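Local coordinates for protein endo-1,4-beta-xylanase (Pseudoalteromonas haloplanktis, PDB 1H12) that hydrolyses internal beta-1,4 linkages of xylan as a cold-adapted family 8 glycoside hydrolase, at residues A[78-83]-A[101-106]; A[119-124]-A[144-149]; A[85-90]-A[94-99]; A[189-194]-A[198-203]. All coordinates share one frame; numbering follows the deposited sequence.

Contact 1 of 4, residues A[78-83]-A[101-106]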
# COMPACT_ATOMS: atom_id res chain seq x y z
N GLU A 78 8.44 -0.88 1.82
CA GLU A 78 7.16 -0.46 1.29
C GLU A 78 7.33 0.15 -0.10
O GLU A 78 6.73 -0.28 -1.07
CB GLU A 78 6.47 0.48 2.26
CG GLU A 78 5.79 -0.28 3.39
CD GLU A 78 5.27 0.60 4.53
OE1 GLU A 78 5.54 1.81 4.54
OE2 GLU A 78 4.57 0.06 5.44
N GLY A 79 8.20 1.15 -0.20
CA GLY A 79 8.36 1.81 -1.49
C GLY A 79 8.85 0.88 -2.58
O GLY A 79 8.43 0.98 -3.73
N GLN A 80 9.77 -0.01 -2.22
CA GLN A 80 10.33 -0.99 -3.16
C GLN A 80 9.22 -1.87 -3.72
O GLN A 80 9.11 -2.09 -4.94
CB GLN A 80 11.40 -1.80 -2.48
CG GLN A 80 12.31 -2.59 -3.44
CD GLN A 80 13.41 -1.66 -4.05
OE1 GLN A 80 14.22 -2.30 -4.85
NE2 GLN A 80 13.41 -0.50 -3.83
N SER A 81 8.39 -2.41 -2.81
CA SER A 81 7.33 -3.32 -3.18
C SER A 81 6.22 -2.63 -3.95
O SER A 81 5.63 -3.22 -4.88
CB SER A 81 6.80 -4.01 -1.91
OG SER A 81 6.01 -3.14 -1.11
N TRP A 82 5.92 -1.39 -3.62
CA TRP A 82 4.96 -0.59 -4.34
C TRP A 82 5.45 -0.33 -5.75
O TRP A 82 4.68 -0.40 -6.73
CB TRP A 82 4.64 0.71 -3.61
CG TRP A 82 3.98 0.54 -2.29
CD1 TRP A 82 3.22 -0.51 -1.87
CD2 TRP A 82 4.02 1.45 -1.18
NE1 TRP A 82 2.79 -0.29 -0.58
CE2 TRP A 82 3.26 0.89 -0.14
CE3 TRP A 82 4.66 2.67 -0.94
CZ2 TRP A 82 3.11 1.50 1.09
CZ3 TRP A 82 4.52 3.28 0.28
CH2 TRP A 82 3.74 2.70 1.27
N GLY A 83 6.75 -0.03 -5.89
CA GLY A 83 7.31 0.18 -7.22
C GLY A 83 7.25 -1.05 -8.09
O GLY A 83 6.95 -0.96 -9.28
N ARG A 101 15.69 -7.55 -7.89
CA ARG A 101 17.05 -7.98 -7.67
C ARG A 101 17.63 -7.31 -6.45
O ARG A 101 18.36 -7.92 -5.63
CB ARG A 101 17.90 -7.67 -8.91
CG ARG A 101 19.23 -8.41 -8.96
CD ARG A 101 20.16 -7.98 -10.10
NE ARG A 101 19.44 -8.04 -11.37
CZ ARG A 101 18.94 -7.00 -12.04
NH1 ARG A 101 19.31 -5.75 -11.77
NH2 ARG A 101 18.08 -7.22 -13.04
N PHE A 102 17.37 -6.00 -6.30
CA PHE A 102 17.84 -5.25 -5.14
C PHE A 102 17.26 -5.78 -3.86
O PHE A 102 17.95 -5.95 -2.85
CB PHE A 102 17.46 -3.78 -5.32
CG PHE A 102 17.97 -2.87 -4.23
CD1 PHE A 102 17.28 -2.74 -3.01
CD2 PHE A 102 19.14 -2.17 -4.41
CE1 PHE A 102 17.78 -1.95 -2.03
CE2 PHE A 102 19.63 -1.36 -3.39
CZ PHE A 102 18.95 -1.26 -2.21
N ALA A 103 15.97 -6.01 -3.85
CA ALA A 103 15.28 -6.46 -2.63
C ALA A 103 15.86 -7.80 -2.18
O ALA A 103 16.19 -7.97 -0.99
CB ALA A 103 13.78 -6.58 -2.88
N LYS A 104 15.94 -8.75 -3.09
CA LYS A 104 16.37 -10.06 -2.74
C LYS A 104 17.82 -10.09 -2.27
O LYS A 104 18.18 -10.84 -1.36
CB LYS A 104 16.07 -11.03 -3.91
CG LYS A 104 16.21 -12.45 -3.66
CD LYS A 104 15.71 -13.29 -4.94
CE LYS A 104 15.86 -14.72 -4.67
NZ LYS A 104 15.52 -15.42 -5.88
N ALA A 105 18.66 -9.25 -2.86
CA ALA A 105 20.07 -9.22 -2.52
C ALA A 105 20.34 -8.45 -1.23
O ALA A 105 21.19 -8.87 -0.44
CB ALA A 105 20.89 -8.57 -3.62
N TYR A 106 19.68 -7.32 -1.06
CA TYR A 106 20.09 -6.34 -0.06
C TYR A 106 19.08 -6.12 1.06
O TYR A 106 19.49 -5.78 2.18
CB TYR A 106 20.45 -5.02 -0.74
CG TYR A 106 21.47 -5.13 -1.82
CD1 TYR A 106 22.72 -5.65 -1.57
CD2 TYR A 106 21.22 -4.72 -3.11
CE1 TYR A 106 23.67 -5.76 -2.57
CE2 TYR A 106 22.15 -4.83 -4.10
CZ TYR A 106 23.38 -5.38 -3.83
OH TYR A 106 24.32 -5.46 -4.85

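Contact 2 of 4, residues A[119-124]-A[144-149]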
# COMPACT_ATOMS: atom_id res chain seq x y z
N GLN A 119 14.57 -14.28 10.13
CA GLN A 119 15.01 -15.11 9.00
C GLN A 119 14.11 -14.96 7.80
O GLN A 119 12.92 -15.26 7.87
CB GLN A 119 15.07 -16.57 9.43
CG GLN A 119 16.20 -16.82 10.44
CD GLN A 119 16.23 -18.22 11.00
OE1 GLN A 119 15.32 -18.99 10.77
NE2 GLN A 119 17.28 -18.53 11.76
N GLY A 120 14.68 -14.50 6.70
CA GLY A 120 13.95 -14.34 5.47
C GLY A 120 12.99 -13.19 5.39
O GLY A 120 12.34 -13.03 4.36
N VAL A 121 12.85 -12.38 6.45
CA VAL A 121 12.04 -11.16 6.35
C VAL A 121 12.90 -10.04 5.76
O VAL A 121 14.13 -10.17 5.70
CB VAL A 121 11.38 -10.75 7.68
CG1 VAL A 121 10.72 -11.97 8.35
CG2 VAL A 121 12.31 -10.06 8.64
N TYR A 122 12.26 -8.98 5.34
CA TYR A 122 12.93 -7.92 4.59
C TYR A 122 13.12 -6.69 5.46
O TYR A 122 12.15 -6.09 5.96
CB TYR A 122 12.12 -7.64 3.29
CG TYR A 122 12.31 -8.73 2.26
CD1 TYR A 122 11.90 -10.01 2.47
CD2 TYR A 122 13.03 -8.46 1.11
CE1 TYR A 122 12.22 -11.02 1.58
CE2 TYR A 122 13.33 -9.43 0.19
CZ TYR A 122 12.95 -10.74 0.43
OH TYR A 122 13.34 -11.72 -0.44
N ALA A 123 14.37 -6.34 5.66
CA ALA A 123 14.76 -5.20 6.51
C ALA A 123 14.13 -3.92 5.99
O ALA A 123 14.33 -3.54 4.84
CB ALA A 123 16.27 -5.09 6.45
N TRP A 124 13.40 -3.23 6.86
CA TRP A 124 12.56 -2.14 6.39
C TRP A 124 13.32 -0.90 5.99
O TRP A 124 12.81 -0.12 5.21
CB TRP A 124 11.45 -1.81 7.37
CG TRP A 124 11.81 -0.88 8.48
CD1 TRP A 124 12.36 -1.19 9.69
CD2 TRP A 124 11.61 0.55 8.50
NE1 TRP A 124 12.46 -0.06 10.45
CE2 TRP A 124 12.00 1.01 9.74
CE3 TRP A 124 11.09 1.45 7.59
CZ2 TRP A 124 11.87 2.36 10.11
CZ3 TRP A 124 10.98 2.76 7.92
CH2 TRP A 124 11.36 3.21 9.19
N ASP A 144 3.68 -5.04 5.46
CA ASP A 144 3.01 -4.83 4.20
C ASP A 144 3.94 -4.79 3.00
O ASP A 144 3.49 -5.01 1.88
CB ASP A 144 2.05 -3.65 4.22
CG ASP A 144 2.69 -2.28 4.40
OD1 ASP A 144 3.79 -2.23 5.04
OD2 ASP A 144 2.09 -1.29 3.95
N GLY A 145 5.23 -4.54 3.21
CA GLY A 145 6.21 -4.69 2.14
C GLY A 145 6.24 -6.14 1.63
O GLY A 145 6.08 -6.36 0.44
N GLU A 146 6.40 -7.11 2.53
CA GLU A 146 6.36 -8.50 2.13
C GLU A 146 5.02 -8.84 1.46
O GLU A 146 5.01 -9.59 0.48
CB GLU A 146 6.59 -9.43 3.34
CG GLU A 146 8.02 -9.49 3.85
CD GLU A 146 8.50 -8.40 4.80
OE1 GLU A 146 7.85 -7.32 4.87
OE2 GLU A 146 9.52 -8.65 5.47
N GLU A 147 3.91 -8.31 1.97
CA GLU A 147 2.63 -8.55 1.33
C GLU A 147 2.63 -8.11 -0.13
O GLU A 147 2.19 -8.85 -1.03
CB GLU A 147 1.48 -7.87 2.08
CG GLU A 147 1.27 -8.40 3.48
CD GLU A 147 0.08 -7.82 4.17
OE1 GLU A 147 0.01 -6.52 4.16
OE2 GLU A 147 -0.78 -8.52 4.70
N TYR A 148 3.07 -6.87 -0.38
CA TYR A 148 3.14 -6.36 -1.74
C TYR A 148 4.17 -7.11 -2.57
O TYR A 148 3.96 -7.32 -3.77
CB TYR A 148 3.37 -4.86 -1.78
CG TYR A 148 2.12 -4.01 -1.72
CD1 TYR A 148 1.48 -3.64 -2.89
CD2 TYR A 148 1.61 -3.56 -0.52
CE1 TYR A 148 0.41 -2.80 -2.87
CE2 TYR A 148 0.48 -2.73 -0.49
CZ TYR A 148 -0.10 -2.35 -1.69
OH TYR A 148 -1.18 -1.49 -1.72
N PHE A 149 5.33 -7.51 -1.99
CA PHE A 149 6.27 -8.27 -2.76
C PHE A 149 5.64 -9.56 -3.26
O PHE A 149 5.79 -9.94 -4.43
CB PHE A 149 7.53 -8.66 -1.96
CG PHE A 149 8.54 -7.56 -1.65
CD1 PHE A 149 8.98 -6.68 -2.64
CD2 PHE A 149 9.14 -7.48 -0.42
CE1 PHE A 149 9.95 -5.76 -2.37
CE2 PHE A 149 10.13 -6.55 -0.15
CZ PHE A 149 10.53 -5.68 -1.15
O HOH W 1 9.62 -5.32 5.27

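Contact 3 of 4, residues A[85-90]-A[94-99]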
# COMPACT_ATOMS: atom_id res chain seq x y z
N THR A 85 5.00 -3.38 -7.81
CA THR A 85 3.59 -3.53 -8.11
C THR A 85 3.19 -2.63 -9.28
O THR A 85 2.51 -3.06 -10.21
CB THR A 85 2.76 -3.28 -6.86
OG1 THR A 85 3.12 -4.21 -5.85
CG2 THR A 85 1.28 -3.44 -7.13
N ALA A 86 3.62 -1.38 -9.25
CA ALA A 86 3.33 -0.50 -10.34
C ALA A 86 3.90 -1.01 -11.65
O ALA A 86 3.25 -0.98 -12.71
CB ALA A 86 3.87 0.90 -10.04
N ALA A 87 5.15 -1.47 -11.60
CA ALA A 87 5.80 -1.97 -12.82
C ALA A 87 5.04 -3.15 -13.43
O ALA A 87 4.83 -3.20 -14.63
CB ALA A 87 7.26 -2.33 -12.48
N VAL A 88 4.63 -4.14 -12.61
CA VAL A 88 3.96 -5.31 -13.19
C VAL A 88 2.63 -4.90 -13.80
O VAL A 88 2.24 -5.45 -14.84
CB VAL A 88 3.87 -6.49 -12.24
CG1 VAL A 88 2.92 -6.29 -11.08
CG2 VAL A 88 3.50 -7.76 -12.99
N MET A 89 1.92 -3.96 -13.21
CA MET A 89 0.63 -3.55 -13.76
C MET A 89 0.77 -2.91 -15.14
O MET A 89 -0.16 -2.99 -15.95
CB MET A 89 -0.10 -2.60 -12.83
CG MET A 89 -0.52 -3.22 -11.49
SD MET A 89 -1.49 -4.73 -11.71
CE MET A 89 -1.35 -5.37 -10.07
N LEU A 90 1.89 -2.26 -15.41
CA LEU A 90 2.13 -1.60 -16.70
C LEU A 90 3.05 -2.39 -17.61
O LEU A 90 3.42 -1.90 -18.68
CB LEU A 90 2.61 -0.18 -16.47
CG LEU A 90 1.59 0.76 -15.81
CD1 LEU A 90 2.17 2.11 -15.62
CD2 LEU A 90 0.28 0.86 -16.58
N GLU A 94 11.78 -4.79 -17.03
CA GLU A 94 13.13 -4.44 -16.63
C GLU A 94 13.11 -3.72 -15.28
O GLU A 94 13.95 -4.00 -14.41
CB GLU A 94 13.82 -3.55 -17.67
N GLU A 95 12.22 -2.76 -15.16
CA GLU A 95 12.09 -2.00 -13.90
C GLU A 95 11.75 -2.94 -12.75
O GLU A 95 12.33 -2.83 -11.66
CB GLU A 95 11.05 -0.90 -14.06
CG GLU A 95 11.44 0.25 -15.00
CD GLU A 95 11.21 -0.03 -16.46
OE1 GLU A 95 10.79 -1.10 -16.92
OE2 GLU A 95 11.38 0.96 -17.19
N PHE A 96 10.79 -3.83 -12.98
CA PHE A 96 10.41 -4.82 -11.98
C PHE A 96 11.63 -5.62 -11.55
O PHE A 96 11.92 -5.77 -10.35
CB PHE A 96 9.33 -5.73 -12.52
CG PHE A 96 8.80 -6.72 -11.53
CD1 PHE A 96 9.53 -7.84 -11.17
CD2 PHE A 96 7.56 -6.51 -10.97
CE1 PHE A 96 9.04 -8.70 -10.22
CE2 PHE A 96 7.05 -7.39 -10.06
CZ PHE A 96 7.79 -8.50 -9.68
N ASP A 97 12.34 -6.16 -12.52
CA ASP A 97 13.44 -7.06 -12.25
C ASP A 97 14.58 -6.35 -11.52
O ASP A 97 15.21 -6.90 -10.63
CB ASP A 97 13.95 -7.68 -13.53
CG ASP A 97 13.05 -8.74 -14.10
OD1 ASP A 97 12.02 -9.07 -13.47
OD2 ASP A 97 13.34 -9.25 -15.21
N ASN A 98 14.84 -5.10 -11.89
CA ASN A 98 15.88 -4.35 -11.24
C ASN A 98 15.58 -4.08 -9.78
O ASN A 98 16.45 -4.10 -8.91
CB ASN A 98 16.20 -3.05 -12.01
CG ASN A 98 16.84 -3.27 -13.36
OD1 ASN A 98 17.42 -4.34 -13.62
ND2 ASN A 98 16.76 -2.25 -14.20
N LEU A 99 14.29 -3.77 -9.50
CA LEU A 99 13.87 -3.57 -8.12
C LEU A 99 13.89 -4.87 -7.34
O LEU A 99 14.31 -4.90 -6.17
CB LEU A 99 12.44 -2.97 -8.08
CG LEU A 99 12.31 -1.53 -8.57
CD1 LEU A 99 10.83 -1.17 -8.56
CD2 LEU A 99 13.10 -0.55 -7.73

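Contact 4 of 4, residues A[189-194]-A[198-203]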
# COMPACT_ATOMS: atom_id res chain seq x y z
N ILE A 189 -2.17 -10.12 10.01
CA ILE A 189 -0.83 -9.57 9.77
C ILE A 189 -0.32 -8.82 10.97
O ILE A 189 -1.01 -8.00 11.58
CB ILE A 189 -0.86 -8.72 8.48
CG1 ILE A 189 0.54 -8.40 7.98
CG2 ILE A 189 -1.71 -7.49 8.62
CD1 ILE A 189 1.29 -9.54 7.36
N ARG A 190 0.93 -9.09 11.32
CA ARG A 190 1.58 -8.43 12.42
C ARG A 190 2.09 -7.03 12.01
O ARG A 190 2.53 -6.80 10.91
CB ARG A 190 2.80 -9.25 12.86
CG ARG A 190 2.44 -10.49 13.64
CD ARG A 190 3.68 -11.30 13.97
NE ARG A 190 3.46 -12.39 14.91
CZ ARG A 190 3.36 -12.26 16.22
NH1 ARG A 190 3.55 -11.10 16.81
NH2 ARG A 190 3.06 -13.30 16.97
N PHE A 191 2.08 -6.14 13.03
CA PHE A 191 2.95 -4.99 12.97
C PHE A 191 4.39 -5.35 13.22
O PHE A 191 5.29 -4.81 12.57
CB PHE A 191 2.48 -3.92 13.96
CG PHE A 191 3.34 -2.68 13.91
CD1 PHE A 191 3.25 -1.80 12.88
CD2 PHE A 191 4.24 -2.41 14.94
CE1 PHE A 191 4.02 -0.67 12.85
CE2 PHE A 191 5.04 -1.31 14.88
CZ PHE A 191 4.90 -0.43 13.86
N SER A 192 4.64 -6.26 14.16
CA SER A 192 5.99 -6.65 14.53
C SER A 192 6.05 -8.12 14.94
O SER A 192 5.19 -8.57 15.68
CB SER A 192 6.45 -5.83 15.72
OG SER A 192 7.72 -6.28 16.24
N PRO A 193 7.10 -8.82 14.55
CA PRO A 193 7.34 -10.16 15.11
C PRO A 193 7.46 -10.18 16.63
O PRO A 193 7.32 -11.23 17.23
CB PRO A 193 8.68 -10.58 14.49
CG PRO A 193 8.71 -9.86 13.21
CD PRO A 193 8.10 -8.52 13.51
N TYR A 194 7.80 -9.05 17.23
CA TYR A 194 8.20 -8.95 18.64
C TYR A 194 7.10 -8.47 19.55
O TYR A 194 7.33 -8.36 20.76
CB TYR A 194 9.41 -8.08 18.78
CG TYR A 194 10.59 -8.53 17.95
CD1 TYR A 194 11.38 -9.59 18.31
CD2 TYR A 194 10.84 -7.94 16.72
CE1 TYR A 194 12.38 -10.05 17.52
CE2 TYR A 194 11.84 -8.38 15.90
CZ TYR A 194 12.63 -9.44 16.31
OH TYR A 194 13.66 -9.87 15.50
N LEU A 198 -1.20 -7.08 18.07
CA LEU A 198 -0.95 -5.78 17.43
C LEU A 198 -0.95 -5.88 15.91
O LEU A 198 -0.16 -6.68 15.34
CB LEU A 198 0.35 -5.18 17.92
CG LEU A 198 0.64 -3.78 17.44
CD1 LEU A 198 -0.39 -2.82 17.99
CD2 LEU A 198 2.07 -3.36 17.83
N THR A 199 -1.78 -5.12 15.28
CA THR A 199 -1.79 -5.01 13.84
C THR A 199 -1.80 -3.52 13.46
O THR A 199 -1.90 -2.65 14.30
CB THR A 199 -2.91 -5.83 13.22
OG1 THR A 199 -2.74 -5.96 11.81
CG2 THR A 199 -4.29 -5.23 13.47
N ASP A 200 -1.64 -3.28 12.17
CA ASP A 200 -1.64 -1.93 11.58
C ASP A 200 -2.70 -1.98 10.52
O ASP A 200 -2.55 -2.72 9.54
CB ASP A 200 -0.24 -1.65 11.05
CG ASP A 200 -0.05 -0.32 10.40
OD1 ASP A 200 -0.94 0.20 9.74
OD2 ASP A 200 1.12 0.23 10.57
N PRO A 201 -3.84 -1.32 10.71
CA PRO A 201 -4.93 -1.40 9.73
C PRO A 201 -4.50 -1.25 8.31
O PRO A 201 -5.05 -1.92 7.44
CB PRO A 201 -5.93 -0.35 10.24
CG PRO A 201 -5.76 -0.43 11.75
CD PRO A 201 -4.25 -0.58 11.93
N SER A 202 -3.56 -0.37 8.04
CA SER A 202 -3.11 -0.13 6.66
C SER A 202 -2.48 -1.34 5.99
O SER A 202 -2.33 -1.36 4.78
CB SER A 202 -2.10 1.03 6.60
OG SER A 202 -0.82 0.64 7.01
N TYR A 203 -2.10 -2.35 6.77
CA TYR A 203 -1.52 -3.55 6.22
C TYR A 203 -2.55 -4.54 5.71
O TYR A 203 -2.23 -5.54 5.08
CB TYR A 203 -0.66 -4.26 7.25
CG TYR A 203 0.57 -3.53 7.76
CD1 TYR A 203 0.91 -2.23 7.34
CD2 TYR A 203 1.41 -4.14 8.66
CE1 TYR A 203 2.04 -1.61 7.82
CE2 TYR A 203 2.54 -3.52 9.16
CZ TYR A 203 2.87 -2.25 8.72
OH TYR A 203 4.03 -1.66 9.19
O HOH W 2 5.93 -2.59 10.88
O HOH W 3 2.49 -7.28 15.86

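Contact 1 of 4, residues A[78-83]-A[101-106]
Q80 reaches across from helix 77-89 to F102 and A103 of helix 93-107, and this one side chain supplies all that 78-83 gives to the contact. Its CG stands anti to the backbone N (chi1 -165°), which directs the chain at the facing helix; a bend at chi2 (80°) then swings the amide over to F102. Along the way Q80 CG passes 4.3 Å from A103 CB, and further out Q80 CD comes within 4.2 Å of F102 CD1. The two side chains cross at about a right angle, and the amide and ring planes are 43° apart, an oblique meeting rather than a stack. Small A103 permits the approach, its CA lying 7.4 Å from the CA of Q80. F102 also extends with its ring carbon anti to N, and Y106 CD2, one turn on, lies above one face of its ring, toward the rim. F149 of helix 143-160 packs against Q80, S81 and A103, while Y63 and I64 of strand 58-66 touch Q80 and A61 of that strand meets F102.

Contact 2 of 4, residues A[119-124]-A[144-149]
Y122 stands just where the chain enters strand 123-128 of the five-stranded antiparallel sheet, and E146 and F149 of helix 143-160 pin this entry to the helical body of the enzyme. The central bond runs from Y122 N to E146 OE2, 2.8 Å long and nearly straight (N-H...O 166°). It meets the oxygen on its anti side, tilted well out of the carboxylate plane. A bend in the glutamate chain at chi2 (83°) brings the carboxylate round from the helix flank to the loop. There E146 OE2 also lies 3.6 Å from V121 CB and 3.5 Å from Y122 CB, near the plane of the tyrosine ring and at its edge; ring and carboxylate stand almost perpendicular. The second oxygen, E146 OE1, lies 2.7 Å from a water that is also 2.7 Å from Y122 O, placed to link the two, although its two protons cannot serve every acceptor around it.

One turn further along the helix, F149 CE2 approaches Y122 CD2 to 3.7 Å. The rings meet obliquely, centroids 5.2 Å apart and planes at 55°, neither stacked nor edge-to-face. M175 of helix 168-182 touches Y122, E146 and F149, and W100 and Q107 of helix 93-107 also pack on the tyrosine. With a peptide N-H on one oxygen and a water at the other, the buried carboxylate has polar company at both ends, consistent with an ionised group that fixes the backbone of Y122 while the F149 and Y122 rings pack beside it.

Contact 3 of 4, residues A[85-90]-A[94-99]
The ring of F96 lies against A87 and V88: the methyl of A87 is placed at its edge, close to the ring plane, and V88 comes to it at a slant. The nearest ring atom to the valine is F96 CD2, 3.9 Å from V88 CB, with F96 CE2 only slightly farther off. Beyond this pair of helices W160 meets the F96 ring edge-to-face, and the ring of Y168 stands almost perpendicular to it.

F96 CG is anti to the backbone N (chi1 -176°), an extension that carries the ring along the flank of the opposing helix to V88 and leaves F96 CB beside the alanine, 4.0 Å from A87 CB. A87 CB is also 3.9 Å from F96 N and 4.3 Å from E95 CB, so it sits against the backbone of the second helix as well as its side chains. The helices form an antiparallel alpha-alpha hairpin with a short connection, within the (alpha/alpha)6 barrel expected of family 8. Their axes approach to 8.4 Å at 153° between directions, and the CA atoms of A87 and F96 are 5.5 Å apart, a closeness that the small alanine allows. L90 is where the first helix gives way to the turn, its N bonding to A86 O over 3.3 Å. A156 of helix 143-160 touches F96, and M387 and L391 of helix 379-392 touch A86.

Contact 4 of 4, residues A[189-194]-A[198-203]
F191 extends over the returning chain and touches L198, D200 and Y203 in turn. Its CB lies 3.9 Å from L198 CD2; with CG anti to the backbone N (chi1 -179°), the ring runs side by side with the leucine, and F191 CD2 comes to 3.7 Å from L198 CD2. The other edge belongs to polar neighbours: F191 CD1 is 3.7 Å from D200 OD2, which lies near the ring plane, while both CD1 and CE1 have Y203 OH close by at an oblique angle. A water above one face of this ring, offset toward its rim, donates to F191 O and, over 2.7 Å, to Y203 OH.

At the root of the side chain F191 N bonds to L198 O, long at 3.3 Å but straight (170°), arriving from above the carbonyl plane. T199 OG1 grips I189 O more tightly at 2.7 Å and is also bonded to H204. I189 CG2 packs on Y203 CB at 3.7 Å. R190 O, buried at the edge of the Y203 ring, has no hydrogen-bonding partner. The arrangement is an irregular loop folded back on itself between strand 188-189 and helix 206-215, with an ST turn at S192 and a 3-10 turn at 201-203.

From the N terminus, helix 77-89 opens contact 1 and continues into contact 3, whose short turn brings helix 93-107 back; contact 1 then closes the same hairpin farther from the turn, so contact 3 nests within it. The next two follow in series. Contact 2 closes the loop formed by strands 123-128 and 134-136 and ties the sheet entry to helix 143-160; contact 4 closes the small loop before helix 206-215. Helix 143-160 joins them: Y148 packs on S81 and W82 of contact 1 and on T85 of contact 3, while D144 and E147 meet Y203 of contact 4. Contacts 3 and 4 do not touch, their centres about 26 Å apart.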